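Long-range contact in flagellar regulatory protein C (Vibrio cholerae, PDB 4QHS), which probably hydrolyses ATP through its AAA+ domain to activate sigma-54-dependent transcription of flagellar genes: residues 116-121 against 153-158. Numbering follows the deposited sequence.
Sequences DEISEM and VLATSN
Thr156 holds the end of strand 112-116 and the loop that follows with one hydroxyl and one carbonyl, a worked example of how a residue of one strand can fix the loop leaving its neighbour. With chi1 at 76°, OG1 stands between the backbone N and carbonyl carbon of its own residue and faces Asp116 and Glu117. It donates to Asp116 OD1, 2.5 Å from OG1, a separation whose exact value is doubtful, and it accepts a nearly straight bond (168°) from Glu117 N, 2.8 Å from the same OG1. One residue on, Ile118 N donates a hydrogen bond to Thr156 O, 2.9 Å away. Beside this polar grip the apolar contact is slight, Ile118 CD1 lying 4.2 Å from Ala155 CB.

Toward solvent the fit slackens. The Glu117 chain, bent at chi2, swings its carboxylate back across Asn158 at about a right angle. The carboxylate and amide planes are 57° apart, and Glu117 OE2 comes no closer than 3.4 Å to Asn158 CG, so the two groups merely touch. Their polar tethers lie in the loop before helix 51-61: Ser47 OG bonds Asn158 ND2 and, weakly, Glu117 OE1. Asp116 and Glu117 end a Walker B motif, and Asn158 probably forms part of the first sensor, as in related AAA+ ATPases; their meeting beside the P-loop is characteristic of this fold's nucleotide site.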
loop_
_atom_site.group_PDB
_atom_site.type_symbol
_atom_site.label_atom_id
_atom_site.label_comp_id
_atom_site.label_asym_id
_atom_site.label_seq_id
_atom_site.Cartn_x
_atom_site.Cartn_y
_atom_site.Cartn_z
ATOM N N ASP A 116 16.889 -30.677 7.798
ATOM C CA ASP A 116 17.784 -29.882 8.581
ATOM C C ASP A 116 17.193 -28.522 8.803
ATOM O O ASP A 116 16.680 -27.929 7.908
ATOM C CB ASP A 116 19.084 -29.744 7.835
ATOM C CG ASP A 116 20.265 -30.012 8.672
ATOM O OD1 ASP A 116 20.226 -29.796 9.875
ATOM O OD2 ASP A 116 21.273 -30.416 8.111
ATOM N N GLU A 117 17.256 -28.054 10.027
ATOM C CA GLU A 117 16.769 -26.742 10.379
ATOM C C GLU A 117 15.295 -26.538 10.042
ATOM O O GLU A 117 14.937 -25.677 9.294
ATOM C CB GLU A 117 17.642 -25.686 9.727
ATOM C CG GLU A 117 19.029 -25.601 10.287
ATOM C CD GLU A 117 19.016 -25.422 11.775
ATOM O OE1 GLU A 117 19.729 -26.145 12.478
ATOM O OE2 GLU A 117 18.265 -24.566 12.252
ATOM N N ILE A 118 14.450 -27.348 10.633
ATOM C CA ILE A 118 13.071 -27.403 10.288
ATOM C C ILE A 118 12.278 -26.272 10.877
ATOM O O ILE A 118 11.202 -26.000 10.444
ATOM C CB ILE A 118 12.473 -28.702 10.752
ATOM C CG1 ILE A 118 11.222 -29.037 9.963
ATOM C CG2 ILE A 118 12.141 -28.622 12.167
ATOM C CD1 ILE A 118 10.851 -30.438 10.045
ATOM N N SER A 119 12.805 -25.604 11.866
ATOM C CA SER A 119 12.065 -24.527 12.456
ATOM C C SER A 119 11.854 -23.382 11.496
ATOM O O SER A 119 11.247 -22.428 11.837
ATOM C CB SER A 119 12.751 -24.041 13.716
ATOM O OG SER A 119 13.955 -23.413 13.420
ATOM N N GLU A 120 12.355 -23.491 10.285
ATOM C CA GLU A 120 12.279 -22.375 9.354
ATOM C C GLU A 120 11.157 -22.564 8.345
ATOM O O GLU A 120 10.938 -21.723 7.480
ATOM C CB GLU A 120 13.624 -22.178 8.651
ATOM C CG GLU A 120 14.774 -21.855 9.613
ATOM C CD GLU A 120 14.400 -20.826 10.694
ATOM O OE1 GLU A 120 13.715 -19.828 10.382
ATOM O OE2 GLU A 120 14.797 -21.016 11.866
ATOM N N MET A 121 10.436 -23.667 8.466
ATOM C CA MET A 121 9.225 -23.835 7.682
ATOM C C MET A 121 8.131 -22.895 8.147
ATOM O O MET A 121 7.810 -22.856 9.334
ATOM C CB MET A 121 8.687 -25.241 7.789
ATOM C CG MET A 121 9.565 -26.281 7.253
ATOM S SD MET A 121 8.625 -27.801 7.320
ATOM C CE MET A 121 9.775 -28.848 6.439
ATOM N N VAL A 153 11.944 -40.296 8.845
ATOM C CA VAL A 153 12.216 -38.877 8.970
ATOM C C VAL A 153 13.168 -38.555 10.119
ATOM O O VAL A 153 12.960 -38.968 11.264
ATOM C CB VAL A 153 10.927 -38.084 9.170
ATOM C CG1 VAL A 153 11.253 -36.660 9.544
ATOM C CG2 VAL A 153 10.091 -38.137 7.902
ATOM N N LEU A 154 14.222 -37.831 9.779
ATOM C CA LEU A 154 15.098 -37.212 10.748
ATOM C C LEU A 154 14.952 -35.710 10.570
ATOM O O LEU A 154 14.791 -35.240 9.441
ATOM C CB LEU A 154 16.560 -37.646 10.560
ATOM C CG LEU A 154 16.913 -39.131 10.448
ATOM C CD1 LEU A 154 18.402 -39.273 10.261
ATOM C CD2 LEU A 154 16.466 -39.917 11.650
ATOM N N ALA A 155 14.994 -34.973 11.674
ATOM C CA ALA A 155 14.973 -33.511 11.635
ATOM C C ALA A 155 15.988 -32.913 12.598
ATOM O O ALA A 155 16.411 -33.572 13.546
ATOM C CB ALA A 155 13.597 -32.989 11.967
ATOM N N THR A 156 16.358 -31.656 12.351
ATOM C CA THR A 156 17.146 -30.871 13.294
ATOM C C THR A 156 16.578 -29.477 13.481
ATOM O O THR A 156 15.924 -28.924 12.596
ATOM C CB THR A 156 18.612 -30.699 12.848
ATOM O OG1 THR A 156 18.671 -29.731 11.798
ATOM C CG2 THR A 156 19.198 -32.027 12.358
ATOM N N SER A 157 16.902 -28.906 14.615
ATOM C CA SER A 157 16.501 -27.589 14.970
ATOM C C SER A 157 17.522 -26.998 15.890
ATOM O O SER A 157 17.951 -27.625 16.810
ATOM C CB SER A 157 15.175 -27.636 15.672
ATOM O OG SER A 157 14.657 -26.361 15.757
ATOM N N ASN A 158 17.930 -25.783 15.632
ATOM C CA ASN A 158 18.838 -25.149 16.535
ATOM C C ASN A 158 18.117 -24.283 17.545
ATOM O O ASN A 158 18.706 -23.505 18.231
ATOM C CB ASN A 158 19.926 -24.411 15.792
ATOM C CG ASN A 158 19.455 -23.150 15.164
ATOM O OD1 ASN A 158 18.359 -22.720 15.355
ATOM N ND2 ASN A 158 20.300 -22.554 14.411
#